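ORF73 (Murid herpesvirus 4, PDB 2YQ1) is the latency-associated nuclear antigen (LANA) of a murine gammaherpesvirus, whose C-terminal domain, the part in this crystal, self-associates and probably binds DNA. Local coordinates at residues F53-P58 against H121-G126. Sequence-based numbering, arbitrary orientation.
Sequences FSSTHP and HSSVEG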
loop_
_atom_site.group_PDB
_atom_site.type_symbol
_atom_site.label_atom_id
_atom_site.label_comp_id
_atom_site.label_asym_id
_atom_site.label_seq_id
_atom_site.Cartn_x
_atom_site.Cartn_y
_atom_site.Cartn_z
ATOM N N PHE C 53 6.634 -2.950 -4.333
ATOM C CA PHE C 53 7.875 -3.682 -4.116
ATOM C C PHE C 53 7.881 -4.278 -2.719
ATOM O O PHE C 53 7.695 -3.571 -1.735
ATOM C CB PHE C 53 9.080 -2.766 -4.320
ATOM C CG PHE C 53 9.248 -2.307 -5.737
ATOM C CD1 PHE C 53 9.757 -3.168 -6.702
ATOM C CD2 PHE C 53 8.874 -1.028 -6.116
ATOM C CE1 PHE C 53 9.900 -2.752 -8.014
ATOM C CE2 PHE C 53 9.017 -0.608 -7.427
ATOM C CZ PHE C 53 9.533 -1.470 -8.376
ATOM N N SER C 54 8.098 -5.583 -2.638
ATOM C CA SER C 54 8.040 -6.278 -1.358
ATOM C C SER C 54 9.276 -7.127 -1.123
ATOM O O SER C 54 9.898 -7.612 -2.065
ATOM C CB SER C 54 6.786 -7.154 -1.279
ATOM O OG SER C 54 6.695 -8.000 -2.410
ATOM N N SER C 55 9.607 -7.315 0.149
ATOM C CA SER C 55 10.788 -8.068 0.545
ATOM C C SER C 55 10.657 -8.459 2.010
ATOM O O SER C 55 10.099 -7.712 2.810
ATOM C CB SER C 55 12.047 -7.222 0.346
ATOM O OG SER C 55 13.163 -7.823 0.975
ATOM N N THR C 56 11.164 -9.636 2.359
ATOM C CA THR C 56 11.167 -10.078 3.749
ATOM C C THR C 56 12.303 -9.422 4.531
ATOM O O THR C 56 12.316 -9.443 5.761
ATOM C CB THR C 56 11.291 -11.608 3.853
ATOM O OG1 THR C 56 12.480 -12.036 3.177
ATOM C CG2 THR C 56 10.085 -12.284 3.215
ATOM N N HIS C 57 13.260 -8.844 3.811
ATOM C CA HIS C 57 14.336 -8.098 4.452
ATOM C C HIS C 57 13.801 -6.745 4.900
ATOM O O HIS C 57 13.186 -6.029 4.111
ATOM C CB HIS C 57 15.517 -7.933 3.497
ATOM C CG HIS C 57 16.765 -7.438 4.158
ATOM N ND1 HIS C 57 16.860 -6.188 4.732
ATOM C CD2 HIS C 57 17.973 -8.025 4.337
ATOM C CE1 HIS C 57 18.070 -6.027 5.238
ATOM N NE2 HIS C 57 18.765 -7.128 5.011
ATOM N N PRO C 58 14.054 -6.380 6.166
ATOM C CA PRO C 58 13.479 -5.169 6.766
ATOM C C PRO C 58 14.057 -3.856 6.238
ATOM O O PRO C 58 13.395 -2.823 6.351
ATOM C CB PRO C 58 13.811 -5.325 8.254
ATOM C CG PRO C 58 15.036 -6.171 8.271
ATOM C CD PRO C 58 14.857 -7.144 7.139
ATOM N N HIS C 121 19.637 -7.348 -5.030
ATOM C CA HIS C 121 18.631 -7.416 -3.971
ATOM C C HIS C 121 17.581 -8.464 -4.318
ATOM O O HIS C 121 16.408 -8.144 -4.503
ATOM C CB HIS C 121 17.973 -6.053 -3.775
ATOM C CG HIS C 121 18.949 -4.927 -3.656
ATOM N ND1 HIS C 121 19.929 -4.893 -2.688
ATOM C CD2 HIS C 121 19.104 -3.800 -4.390
ATOM C CE1 HIS C 121 20.644 -3.792 -2.828
ATOM N NE2 HIS C 121 20.165 -3.112 -3.854
ATOM N N SER C 122 18.018 -9.716 -4.411
ATOM C CA SER C 122 17.217 -10.779 -5.017
ATOM C C SER C 122 15.957 -11.183 -4.245
ATOM O O SER C 122 15.144 -11.959 -4.752
ATOM C CB SER C 122 18.091 -12.016 -5.261
ATOM O OG SER C 122 18.634 -12.499 -4.046
ATOM N N SER C 123 15.785 -10.670 -3.031
ATOM C CA SER C 123 14.588 -10.998 -2.260
ATOM C C SER C 123 13.460 -10.026 -2.559
ATOM O O SER C 123 12.335 -10.204 -2.091
ATOM C CB SER C 123 14.879 -10.989 -0.763
ATOM O OG SER C 123 14.918 -9.662 -0.269
ATOM N N VAL C 124 13.765 -9.000 -3.345
ATOM C CA VAL C 124 12.769 -8.008 -3.711
ATOM C C VAL C 124 11.843 -8.555 -4.787
ATOM O O VAL C 124 12.295 -9.086 -5.803
ATOM C CB VAL C 124 13.420 -6.694 -4.189
ATOM C CG1 VAL C 124 12.353 -5.696 -4.613
ATOM C CG2 VAL C 124 14.303 -6.103 -3.095
ATOM N N GLU C 125 10.541 -8.444 -4.544
ATOM C CA GLU C 125 9.544 -8.833 -5.528
ATOM C C GLU C 125 8.760 -7.595 -5.946
ATOM O O GLU C 125 8.717 -6.601 -5.222
ATOM C CB GLU C 125 8.592 -9.869 -4.941
ATOM C CG GLU C 125 9.246 -11.217 -4.658
ATOM C CD GLU C 125 9.854 -11.845 -5.898
ATOM O OE1 GLU C 125 9.161 -11.906 -6.937
ATOM O OE2 GLU C 125 11.030 -12.271 -5.832
ATOM N N GLY C 126 8.140 -7.654 -7.116
ATOM C CA GLY C 126 7.372 -6.531 -7.608
ATOM C C GLY C 126 5.976 -6.963 -7.992
ATOM O O GLY C 126 5.789 -8.038 -8.555
HETATM O O HOH W 1 11.484 -11.463 0.002
#
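Ser54 and Glu125 form an antiparallel hydrogen-bonded pair. Ser54 N gives to Glu125 O at 2.8 Å from 27° out of the carbonyl plane; Glu125 N returns to Ser54 O at 2.7 Å with a nearly straight N-H...O angle of 172°. Both side chains start out on the same sheet face, where Ser54 OG lies 3.7 Å from Glu125 CB; the glutamate chain then bends at chi2 and takes its carboxylate away. Ser54 also packs against Pro136 of the second subunit. The pair joins strand 49-55 to strand 125-132, outermost within this chain, in the four-stranded antiparallel sheet of the LANA DNA-binding domain, just after a type I turn from His121 to Val124 brings the chain in from helix 103-120. From that turn Ser123 grips the other segment twice: its OG shares a 2.8 Å hydrogen bond with Ser55 OG, and its O takes a water bound to Thr56 N. With its OG anti to the backbone N (chi1 168°), Ser55 also accepts from His57 N, an ST turn. Phe53, in a non-hydrogen-bonded pair with Gly126, makes a CA-H...O contact of 3.2 Å from its CA to Glu125 O. Its ring points to the face opposite Ser54, where CD1 meets Val124 CG1 obliquely at 4.2 Å; both residues also pack on Leu64 of helix 60-67.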